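Local structure of beta-mannosidase (Trichoderma harzianum, 4CVU) at residues N187-Q195 with Q448-D456; D409-N417 with W726-Y737. The protein probably hydrolyses beta-mannosidic bonds, releasing mannose from the non-reducing ends of beta-mannosides, as a fungal member of glycoside hydrolase family 2. All blocks are in the same frame, centred on the assembly; numbering follows the deposited sequence.

Contact 1. Residues N187-Q195 with Q448-D456. With NAG (2-acetamido-2-deoxy-beta-D-glucopyranose), chain J.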
loop_
_atom_site.group_PDB
_atom_site.type_symbol
_atom_site.label_atom_id
_atom_site.label_comp_id
_atom_site.label_asym_id
_atom_site.label_seq_id
_atom_site.Cartn_x
_atom_site.Cartn_y
_atom_site.Cartn_z
ATOM N N ASN A 187 -23.862 -22.399 3.690
ATOM C CA ASN A 187 -24.005 -23.706 3.061
ATOM C C ASN A 187 -22.780 -24.595 2.897
ATOM O O ASN A 187 -22.871 -25.573 2.189
ATOM C CB ASN A 187 -24.769 -23.616 1.723
ATOM C CG ASN A 187 -26.162 -23.070 1.881
ATOM O OD1 ASN A 187 -26.908 -23.458 2.766
ATOM N ND2 ASN A 187 -26.477 -22.115 1.089
ATOM N N ARG A 188 -21.675 -24.290 3.586
ATOM C CA ARG A 188 -20.410 -24.997 3.438
ATOM C C ARG A 188 -20.479 -26.479 3.821
ATOM O O ARG A 188 -19.669 -27.266 3.418
ATOM C CB ARG A 188 -19.294 -24.302 4.222
ATOM C CG ARG A 188 -19.333 -24.484 5.712
ATOM C CD ARG A 188 -18.404 -23.545 6.506
ATOM N NE ARG A 188 -18.771 -23.429 7.923
ATOM C CZ ARG A 188 -18.348 -24.259 8.864
ATOM N NH1 ARG A 188 -17.609 -25.249 8.531
ATOM N NH2 ARG A 188 -18.675 -24.124 10.142
ATOM N N GLN A 189 -21.471 -26.849 4.627
ATOM C CA GLN A 189 -21.584 -28.232 5.067
ATOM C C GLN A 189 -21.808 -29.200 3.882
ATOM O O GLN A 189 -21.571 -30.410 4.006
ATOM C CB GLN A 189 -22.707 -28.359 6.114
ATOM C CG GLN A 189 -24.143 -28.245 5.602
ATOM C CD GLN A 189 -24.674 -26.830 5.567
ATOM O OE1 GLN A 189 -23.909 -25.854 5.439
ATOM N NE2 GLN A 189 -26.017 -26.701 5.618
ATOM N N TRP A 190 -22.266 -28.662 2.751
ATOM C CA TRP A 190 -22.635 -29.477 1.573
ATOM C C TRP A 190 -21.464 -29.790 0.657
ATOM O O TRP A 190 -21.609 -30.569 -0.267
ATOM C CB TRP A 190 -23.773 -28.795 0.752
ATOM C CG TRP A 190 -25.060 -28.969 1.433
ATOM C CD1 TRP A 190 -25.771 -28.024 2.105
ATOM C CD2 TRP A 190 -25.758 -30.195 1.605
ATOM N NE1 TRP A 190 -26.893 -28.577 2.669
ATOM C CE2 TRP A 190 -26.904 -29.916 2.378
ATOM C CE3 TRP A 190 -25.548 -31.508 1.147
ATOM C CZ2 TRP A 190 -27.829 -30.905 2.717
ATOM C CZ3 TRP A 190 -26.477 -32.488 1.474
ATOM C CH2 TRP A 190 -27.596 -32.182 2.255
ATOM N N VAL A 191 -20.297 -29.207 0.914
ATOM C CA VAL A 191 -19.164 -29.402 -0.007
ATOM C C VAL A 191 -17.918 -29.916 0.694
ATOM O O VAL A 191 -17.508 -29.382 1.708
ATOM C CB VAL A 191 -18.867 -28.145 -0.831
ATOM C CG1 VAL A 191 -18.638 -26.922 0.062
ATOM C CG2 VAL A 191 -17.661 -28.374 -1.733
ATOM N N ARG A 192 -17.306 -30.949 0.133
ATOM C CA ARG A 192 -16.031 -31.445 0.620
ATOM C C ARG A 192 -14.893 -30.574 0.071
ATOM O O ARG A 192 -14.195 -30.933 -0.888
ATOM C CB ARG A 192 -15.864 -32.918 0.222
ATOM C CG ARG A 192 -16.953 -33.809 0.746
ATOM C CD ARG A 192 -17.162 -33.651 2.221
ATOM N NE ARG A 192 -15.878 -33.682 2.922
ATOM C CZ ARG A 192 -15.574 -32.994 4.022
ATOM N NH1 ARG A 192 -16.454 -32.186 4.611
ATOM N NH2 ARG A 192 -14.368 -33.129 4.567
ATOM N N LYS A 193 -14.741 -29.417 0.731
ATOM C CA LYS A 193 -13.766 -28.369 0.415
ATOM C C LYS A 193 -13.371 -27.802 1.766
ATOM O O LYS A 193 -14.150 -27.819 2.763
ATOM C CB LYS A 193 -14.373 -27.279 -0.517
ATOM C CG LYS A 193 -13.439 -26.112 -0.908
ATOM C CD LYS A 193 -13.974 -25.316 -2.098
ATOM C CE LYS A 193 -13.182 -24.031 -2.433
ATOM N NZ LYS A 193 -11.730 -24.138 -2.131
ATOM N N GLU A 194 -12.148 -27.320 1.812
ATOM C CA GLU A 194 -11.525 -26.774 3.015
ATOM C C GLU A 194 -12.477 -25.733 3.530
ATOM O O GLU A 194 -12.824 -24.790 2.879
ATOM C CB GLU A 194 -10.134 -26.208 2.639
ATOM C CG GLU A 194 -9.446 -25.339 3.665
ATOM C CD GLU A 194 -7.999 -24.955 3.312
ATOM O OE1 GLU A 194 -7.841 -24.113 2.456
ATOM O OE2 GLU A 194 -7.055 -25.455 3.884
ATOM N N GLN A 195 -12.965 -25.951 4.744
ATOM C CA GLN A 195 -14.014 -25.154 5.239
ATOM C C GLN A 195 -13.680 -23.687 5.442
ATOM O O GLN A 195 -14.539 -22.872 5.255
ATOM C CB GLN A 195 -14.624 -25.792 6.497
ATOM C CG GLN A 195 -15.125 -27.186 6.270
ATOM C CD GLN A 195 -16.508 -27.301 5.659
ATOM O OE1 GLN A 195 -17.528 -27.343 6.359
ATOM N NE2 GLN A 195 -16.559 -27.425 4.330
ATOM N N GLN A 448 -11.579 -33.387 7.815
ATOM C CA GLN A 448 -12.018 -32.016 7.501
ATOM C C GLN A 448 -13.490 -31.726 7.803
ATOM O O GLN A 448 -14.306 -31.546 6.923
ATOM C CB GLN A 448 -11.609 -31.643 6.064
ATOM C CG GLN A 448 -10.135 -31.887 5.778
ATOM C CD GLN A 448 -9.220 -31.244 6.796
ATOM O OE1 GLN A 448 -9.433 -30.114 7.197
ATOM N NE2 GLN A 448 -8.176 -31.947 7.196
ATOM N N PHE A 449 -13.836 -31.705 9.080
ATOM C CA PHE A 449 -15.180 -31.400 9.492
ATOM C C PHE A 449 -15.119 -30.477 10.728
ATOM O O PHE A 449 -14.407 -30.777 11.685
ATOM C CB PHE A 449 -15.932 -32.686 9.845
ATOM C CG PHE A 449 -16.031 -33.663 8.711
ATOM C CD1 PHE A 449 -17.112 -33.617 7.824
ATOM C CD2 PHE A 449 -15.059 -34.645 8.538
ATOM C CE1 PHE A 449 -17.209 -34.552 6.783
ATOM C CE2 PHE A 449 -15.143 -35.549 7.503
ATOM C CZ PHE A 449 -16.229 -35.500 6.616
ATOM N N SER A 450 -15.864 -29.363 10.708
ATOM C CA SER A 450 -15.558 -28.283 11.641
ATOM C C SER A 450 -16.672 -27.251 11.940
ATOM O O SER A 450 -17.140 -26.549 11.051
ATOM C CB SER A 450 -14.265 -27.592 11.144
ATOM O OG SER A 450 -13.844 -26.567 12.021
ATOM N N ASP A 451 -17.101 -27.212 13.203
ATOM C CA ASP A 451 -17.937 -26.161 13.728
ATOM C C ASP A 451 -19.290 -26.030 13.003
ATOM O O ASP A 451 -19.837 -24.941 12.846
ATOM C CB ASP A 451 -17.168 -24.838 13.672
ATOM C CG ASP A 451 -17.762 -23.778 14.580
ATOM O OD1 ASP A 451 -18.482 -24.123 15.558
ATOM O OD2 ASP A 451 -17.519 -22.573 14.303
ATOM N N THR A 452 -19.805 -27.159 12.562
ATOM C CA THR A 452 -21.161 -27.255 12.063
ATOM C C THR A 452 -21.478 -28.735 12.001
ATOM O O THR A 452 -20.594 -29.579 12.224
ATOM C CB THR A 452 -21.317 -26.591 10.682
ATOM O OG1 THR A 452 -22.716 -26.430 10.363
ATOM C CG2 THR A 452 -20.581 -27.378 9.612
ATOM N N LEU A 453 -22.749 -29.042 11.732
ATOM C CA LEU A 453 -23.188 -30.424 11.558
ATOM C C LEU A 453 -23.307 -30.687 10.080
ATOM O O LEU A 453 -23.473 -29.755 9.317
ATOM C CB LEU A 453 -24.506 -30.690 12.298
ATOM C CG LEU A 453 -24.431 -30.560 13.826
ATOM C CD1 LEU A 453 -25.749 -30.965 14.476
ATOM C CD2 LEU A 453 -23.302 -31.377 14.434
ATOM N N TYR A 454 -23.209 -31.962 9.692
ATOM C CA TYR A 454 -23.016 -32.328 8.303
ATOM C C TYR A 454 -24.082 -33.315 7.798
ATOM O O TYR A 454 -24.767 -33.984 8.612
ATOM C CB TYR A 454 -21.612 -32.930 8.121
ATOM C CG TYR A 454 -20.525 -31.886 8.200
ATOM C CD1 TYR A 454 -20.003 -31.495 9.414
ATOM C CD2 TYR A 454 -20.066 -31.266 7.052
ATOM C CE1 TYR A 454 -19.041 -30.518 9.488
ATOM C CE2 TYR A 454 -19.105 -30.285 7.100
ATOM C CZ TYR A 454 -18.572 -29.921 8.315
ATOM O OH TYR A 454 -17.642 -28.897 8.377
ATOM N N PRO A 455 -24.216 -33.402 6.465
ATOM C CA PRO A 455 -25.111 -34.414 5.859
ATOM C C PRO A 455 -24.649 -35.835 6.144
ATOM O O PRO A 455 -23.480 -36.070 6.459
ATOM C CB PRO A 455 -25.013 -34.125 4.354
ATOM C CG PRO A 455 -24.473 -32.752 4.246
ATOM C CD PRO A 455 -23.563 -32.590 5.424
ATOM N N ASP A 456 -25.585 -36.770 6.046
ATOM C CA ASP A 456 -25.272 -38.194 6.183
ATOM C C ASP A 456 -26.116 -39.048 5.215
ATOM O O ASP A 456 -26.417 -40.204 5.511
ATOM C CB ASP A 456 -25.481 -38.668 7.622
ATOM C CG ASP A 456 -24.865 -40.028 7.882
ATOM O OD1 ASP A 456 -23.768 -40.308 7.330
ATOM O OD2 ASP A 456 -25.463 -40.831 8.646
HETATM C C1 NAG J . -31.332 -23.076 2.299
HETATM C C2 NAG J . -31.444 -21.575 2.497
HETATM C C3 NAG J . -32.675 -21.130 3.267
HETATM C C4 NAG J . -33.958 -21.805 2.774
HETATM C C5 NAG J . -33.742 -23.295 2.523
HETATM C C6 NAG J . -34.981 -23.929 1.873
HETATM C C7 NAG J . -29.399 -20.289 2.584
HETATM C C8 NAG J . -28.262 -19.854 3.460
HETATM N N2 NAG J . -30.279 -21.081 3.193
HETATM O O3 NAG J . -32.759 -19.730 3.093
HETATM O O4 NAG J . -34.927 -21.668 3.791
HETATM O O5 NAG J . -32.569 -23.526 1.733
HETATM O O6 NAG J . -34.689 -24.482 0.600
HETATM O O7 NAG J . -29.459 -19.926 1.392
HETATM O O HOH W 1 -22.667 -24.864 8.003
#

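Contact 2. Residues D409-N417 with W726-Y737. With NA (sodium ion), chain B; CD (cadmium ion), chain T.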
loop_
_atom_site.group_PDB
_atom_site.type_symbol
_atom_site.label_atom_id
_atom_site.label_comp_id
_atom_site.label_asym_id
_atom_site.label_seq_id
_atom_site.Cartn_x
_atom_site.Cartn_y
_atom_site.Cartn_z
ATOM N N ASP A 409 11.132 -24.168 12.118
ATOM C CA ASP A 409 12.191 -23.617 12.964
ATOM C C ASP A 409 11.583 -22.898 14.176
ATOM O O ASP A 409 12.079 -23.035 15.256
ATOM C CB ASP A 409 12.995 -22.542 12.306
ATOM C CG ASP A 409 13.848 -23.027 11.142
ATOM O OD1 ASP A 409 14.131 -24.210 10.937
ATOM O OD2 ASP A 409 14.322 -22.147 10.470
ATOM N N SER A 410 10.554 -22.072 13.947
ATOM C CA SER A 410 9.928 -21.269 15.015
ATOM C C SER A 410 9.196 -22.154 16.028
ATOM O O SER A 410 9.102 -21.822 17.219
ATOM C CB SER A 410 8.953 -20.233 14.407
ATOM O OG SER A 410 9.661 -19.239 13.665
ATOM N N VAL A 411 8.654 -23.277 15.538
ATOM C CA VAL A 411 7.979 -24.283 16.391
ATOM C C VAL A 411 8.992 -24.949 17.366
ATOM O O VAL A 411 8.752 -25.063 18.577
ATOM C CB VAL A 411 7.276 -25.371 15.528
ATOM C CG1 VAL A 411 6.868 -26.598 16.367
ATOM C CG2 VAL A 411 6.033 -24.817 14.829
ATOM N N GLU A 412 10.101 -25.425 16.820
ATOM C CA GLU A 412 11.165 -26.053 17.640
ATOM C C GLU A 412 11.714 -25.077 18.680
ATOM O O GLU A 412 11.826 -25.407 19.902
ATOM C CB GLU A 412 12.297 -26.536 16.756
ATOM C CG GLU A 412 11.863 -27.573 15.736
ATOM C CD GLU A 412 12.972 -28.541 15.416
ATOM O OE1 GLU A 412 13.338 -29.280 16.355
ATOM O OE2 GLU A 412 13.479 -28.529 14.260
ATOM N N SER A 413 11.963 -23.845 18.219
ATOM C CA SER A 413 12.551 -22.831 19.074
ATOM C C SER A 413 11.686 -22.458 20.271
ATOM O O SER A 413 12.209 -21.968 21.280
ATOM C CB SER A 413 12.846 -21.571 18.314
ATOM O OG SER A 413 13.685 -20.747 19.107
ATOM N N GLN A 414 10.406 -22.697 20.169
ATOM C CA GLN A 414 9.457 -22.391 21.219
ATOM C C GLN A 414 9.326 -23.552 22.173
ATOM O O GLN A 414 8.536 -23.513 23.074
ATOM C CB GLN A 414 8.090 -22.080 20.621
ATOM C CG GLN A 414 7.873 -20.683 20.050
ATOM C CD GLN A 414 6.429 -20.458 19.658
ATOM O OE1 GLN A 414 6.112 -20.492 18.506
ATOM N NE2 GLN A 414 5.536 -20.298 20.627
ATOM N N ASN A 415 10.152 -24.554 21.977
ATOM C CA ASN A 415 10.184 -25.810 22.711
ATOM C C ASN A 415 8.940 -26.694 22.522
ATOM O O ASN A 415 8.568 -27.373 23.444
ATOM C CB ASN A 415 10.436 -25.552 24.238
ATOM C CG ASN A 415 11.766 -24.889 24.509
ATOM O OD1 ASN A 415 12.794 -25.377 24.119
ATOM N ND2 ASN A 415 11.740 -23.747 25.132
ATOM N N PHE A 416 8.339 -26.685 21.328
ATOM C CA PHE A 416 7.190 -27.516 21.028
ATOM C C PHE A 416 7.579 -28.998 20.925
ATOM O O PHE A 416 8.680 -29.310 20.629
ATOM C CB PHE A 416 6.527 -27.106 19.686
ATOM C CG PHE A 416 5.653 -25.896 19.744
ATOM C CD1 PHE A 416 5.985 -24.802 20.481
ATOM C CD2 PHE A 416 4.548 -25.836 18.990
ATOM C CE1 PHE A 416 5.205 -23.683 20.457
ATOM C CE2 PHE A 416 3.772 -24.735 18.973
ATOM C CZ PHE A 416 4.105 -23.653 19.696
ATOM N N ASN A 417 6.670 -29.908 21.207
ATOM C CA ASN A 417 6.785 -31.277 20.743
ATOM C C ASN A 417 5.554 -31.736 19.995
ATOM O O ASN A 417 5.531 -32.863 19.500
ATOM C CB ASN A 417 7.155 -32.238 21.875
ATOM C CG ASN A 417 6.200 -32.159 23.025
ATOM O OD1 ASN A 417 5.036 -31.901 22.822
ATOM N ND2 ASN A 417 6.710 -32.268 24.242
ATOM N N TRP A 726 7.598 -13.060 14.687
ATOM C CA TRP A 726 7.177 -13.335 16.060
ATOM C C TRP A 726 6.501 -12.130 16.724
ATOM O O TRP A 726 7.055 -11.051 16.785
ATOM C CB TRP A 726 8.389 -13.747 16.854
ATOM C CG TRP A 726 8.877 -15.109 16.545
ATOM C CD1 TRP A 726 8.853 -15.718 15.364
ATOM C CD2 TRP A 726 9.419 -16.054 17.472
ATOM N NE1 TRP A 726 9.384 -16.985 15.451
ATOM C CE2 TRP A 726 9.744 -17.214 16.739
ATOM C CE3 TRP A 726 9.723 -16.009 18.829
ATOM C CZ2 TRP A 726 10.295 -18.336 17.326
ATOM C CZ3 TRP A 726 10.296 -17.117 19.411
ATOM C CH2 TRP A 726 10.547 -18.286 18.657
ATOM N N LYS A 727 5.321 -12.361 17.283
ATOM C CA LYS A 727 4.731 -11.478 18.256
ATOM C C LYS A 727 5.518 -11.624 19.547
ATOM O O LYS A 727 6.527 -12.331 19.587
ATOM C CB LYS A 727 3.255 -11.836 18.513
ATOM C CG LYS A 727 2.351 -11.700 17.291
ATOM C CD LYS A 727 0.876 -11.647 17.687
ATOM C CE LYS A 727 -0.018 -11.626 16.443
ATOM N NZ LYS A 727 -1.492 -11.728 16.662
ATOM N N VAL A 728 5.040 -10.948 20.596
ATOM C CA VAL A 728 5.558 -11.114 21.931
ATOM C C VAL A 728 5.259 -12.536 22.435
ATOM O O VAL A 728 6.100 -13.112 23.104
ATOM C CB VAL A 728 5.009 -10.072 22.925
ATOM C CG1 VAL A 728 5.529 -10.292 24.337
ATOM C CG2 VAL A 728 5.394 -8.674 22.490
ATOM N N LEU A 729 4.101 -13.099 22.079
ATOM C CA LEU A 729 3.664 -14.414 22.590
ATOM C C LEU A 729 4.685 -15.572 22.509
ATOM O O LEU A 729 4.956 -16.244 23.481
ATOM C CB LEU A 729 2.373 -14.853 21.909
ATOM C CG LEU A 729 1.901 -16.283 22.180
ATOM C CD1 LEU A 729 1.645 -16.515 23.669
ATOM C CD2 LEU A 729 0.635 -16.464 21.373
ATOM N N PRO A 730 5.226 -15.821 21.334
ATOM C CA PRO A 730 6.133 -16.968 21.184
ATOM C C PRO A 730 7.410 -16.858 21.988
ATOM O O PRO A 730 7.998 -17.903 22.259
ATOM C CB PRO A 730 6.409 -17.009 19.638
ATOM C CG PRO A 730 5.969 -15.692 19.149
ATOM C CD PRO A 730 4.872 -15.209 20.054
ATOM N N TYR A 731 7.894 -15.637 22.265
ATOM C CA TYR A 731 9.053 -15.416 23.128
ATOM C C TYR A 731 8.741 -15.814 24.546
ATOM O O TYR A 731 9.571 -16.438 25.238
ATOM C CB TYR A 731 9.484 -13.960 23.089
ATOM C CG TYR A 731 10.178 -13.569 21.795
ATOM C CD1 TYR A 731 11.455 -14.037 21.520
ATOM C CD2 TYR A 731 9.556 -12.764 20.858
ATOM C CE1 TYR A 731 12.087 -13.690 20.328
ATOM C CE2 TYR A 731 10.203 -12.414 19.683
ATOM C CZ TYR A 731 11.473 -12.902 19.438
ATOM O OH TYR A 731 12.138 -12.532 18.277
ATOM N N VAL A 732 7.552 -15.452 25.019
ATOM C CA VAL A 732 7.074 -15.845 26.372
ATOM C C VAL A 732 6.703 -17.336 26.577
ATOM O O VAL A 732 7.068 -17.958 27.572
ATOM C CB VAL A 732 5.894 -14.963 26.797
ATOM C CG1 VAL A 732 5.447 -15.317 28.214
ATOM C CG2 VAL A 732 6.308 -13.490 26.772
ATOM N N SER A 733 5.979 -17.900 25.616
ATOM C CA SER A 733 5.676 -19.324 25.592
ATOM C C SER A 733 6.947 -20.196 25.464
ATOM O O SER A 733 7.026 -21.249 26.083
ATOM C CB SER A 733 4.630 -19.588 24.513
ATOM O OG SER A 733 5.120 -19.382 23.189
ATOM N N ARG A 734 7.949 -19.756 24.680
ATOM C CA ARG A 734 9.246 -20.464 24.658
ATOM C C ARG A 734 9.793 -20.683 26.052
ATOM O O ARG A 734 10.238 -21.804 26.378
ATOM C CB ARG A 734 10.291 -19.697 23.845
ATOM C CG ARG A 734 11.738 -20.174 24.042
ATOM C CD ARG A 734 12.734 -19.139 23.541
ATOM N NE ARG A 734 12.999 -19.192 22.094
ATOM C CZ ARG A 734 13.351 -18.148 21.347
ATOM N NH1 ARG A 734 13.409 -16.929 21.853
ATOM N NH2 ARG A 734 13.656 -18.304 20.086
ATOM N N ARG A 735 9.804 -19.621 26.871
ATOM C CA ARG A 735 10.351 -19.701 28.217
ATOM C C ARG A 735 9.440 -20.555 29.043
ATOM O O ARG A 735 9.906 -21.370 29.864
ATOM C CB ARG A 735 10.479 -18.329 28.895
ATOM C CG ARG A 735 11.664 -17.485 28.424
ATOM C CD ARG A 735 11.904 -16.333 29.417
ATOM N NE ARG A 735 10.813 -15.358 29.433
ATOM C CZ ARG A 735 10.732 -14.296 28.624
ATOM N NH1 ARG A 735 11.695 -14.036 27.726
ATOM N NH2 ARG A 735 9.685 -13.482 28.718
ATOM N N THR A 736 8.142 -20.378 28.826
ATOM C CA THR A 736 7.169 -21.082 29.646
ATOM C C THR A 736 7.005 -22.561 29.213
ATOM O O THR A 736 6.398 -23.327 29.940
ATOM C CB THR A 736 5.799 -20.348 29.662
ATOM O OG1 THR A 736 6.009 -18.942 29.681
ATOM C CG2 THR A 736 4.969 -20.735 30.888
ATOM N N TYR A 737 7.512 -22.924 28.036
ATOM C CA TYR A 737 7.567 -24.310 27.585
ATOM C C TYR A 737 8.968 -24.966 27.823
ATOM O O TYR A 737 9.269 -26.043 27.320
ATOM C CB TYR A 737 7.161 -24.418 26.100
ATOM C CG TYR A 737 5.647 -24.376 25.791
ATOM C CD1 TYR A 737 4.690 -24.680 26.748
ATOM C CD2 TYR A 737 5.203 -24.110 24.511
ATOM C CE1 TYR A 737 3.327 -24.698 26.435
ATOM C CE2 TYR A 737 3.840 -24.132 24.193
ATOM C CZ TYR A 737 2.904 -24.409 25.179
ATOM O OH TYR A 737 1.556 -24.417 24.884
HETATM NA NA NA B . 15.968 -22.798 9.099
HETATM CD CD CD T . 15.706 -30.101 16.132
HETATM O O HOH W 2 15.913 -29.870 14.005
HETATM O O HOH W 3 15.798 -30.373 18.431
HETATM O O HOH W 4 15.793 -20.929 6.984
#

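Contact 1. Residues N187-Q195 with Q448-D456
Gln189 and Tyr454 meet where a loop with a short 3-10 turn (188-190) runs beside an irregular one. Gln189 CB packs on Tyr454 CD2 and lies 3.6 Å from Leu453 O, a buried carbonyl with no polar partner in the model. CG stays near that same oxygen. The chain then bends (chi2 -89°) and carries the amide off, where OE1 reaches Thr452 OG1 through a water that donates to both. Thr452 OG1 is also hydrogen-bonded to Val179 O. Trp190 receives Pro455 over one ring face. Pro455 CG lies 3.6 Å from the centroid of the Trp190 six-membered ring, a CH-pi contact. The first loop belongs to the galactose-binding-like domain. The second follows strand 442-446 of the catalytic barrel, so the contact joins an accessory domain to the C-terminal end of a barrel strand. Two arginines pinch carbonyls of the barrel loop end-on. Arg188 puts NH1 at 2.9 Å and NH2 at 3.0 Å from Ser450 O, with that oxygen in the guanidinium plane and Thr452 CG2 over one face. Arg192 holds Gln448 O in the same way, NH2 at 2.8 Å. Its guanidinium lies flat on Phe449, planes 13° apart, and NH2 also salt-bridges Glu467 of helix 458-475. A leucine in place of Arg192 would probably leave Gln448 O and Glu467 without these bonds and the Phe449 face without its cation. Tyr454 OH donates to Gln195 OE1 at 2.5 Å and accepts from Ser450 N. The other branch of the Gln195 amide is held too: NE2 donates to Arg188 O and Lys193 O.

Contact 2. Residues D409-N417 with W726-Y737
Ser413 and Arg734 are brought together by two torsions. Ser413 turns OG beside its own carbonyl carbon (chi1 -167°), and Arg734 bends at chi3 (-83°) to lay its guanidinium edge along that residue. The grip is side-on. Arg734 NE donates to Ser413 O at 3.0 Å from above the carbonyl plane, and Arg734 NH2 donates to Ser413 OG at 2.6 Å, almost straight. Trp726 CZ3 lies over one face of this guanidinium. In the plane of the same indole, Trp726 NE1 donates to Ser410 OG at 2.9 Å. The extended Gln414 chain runs past Trp726, CG near CH2, and lays its amide against Pro730. Gln414 CD packs 3.4 Å from Pro730 CB, and NE2 donates to Ser733 OG, which in turn donates to Leu729 O. Gln414 O is buried without a polar partner and faces Arg734 CA at 3.5 Å in a CA-H...O contact. Asn415, at positive phi, is the C-prime residue of a Schellman motif that ends helix 401-413. From this turn Asn415 ND2 bonds Arg734 O at 2.8 Å, near the end of helix 729-736. Beyond it, the edge of the Tyr737 ring points toward the face of Phe416, an offset edge-to-face pair with planes at 82°. The helices that follow the first and last strands of the (beta/alpha)8 barrel, 380-389 and 702-705, thus pack side by side where it closes. Tyr705 of strand 702-705 bonds Gln414 NE2. Phe898 of strand 895-899, in the C-terminal Ig-fold domain, touches Ser413 and Arg734 and covers this side of the helix pair.

How the contacts relate
From the N terminus the chain first lays down the galactose-binding-like domain, which holds 187-195. It then builds a beta-sandwich domain and enters the catalytic barrel. Helix 401-413, with 409-417, comes early in the barrel. Residues 448-456 follow shortly after and close the loop of contact 1 over 252 residues. The chain runs on through the rest of the barrel to 726-737, closing contact 2 over 308 residues. The two loops therefore cross. Contact 1 ties an accessory domain to the barrel, while contact 2 joins the helices that follow the first and last barrel strands, where the barrel closes on itself. Their centres lie 32 Å apart and their nearest atoms about 17 Å, without touching.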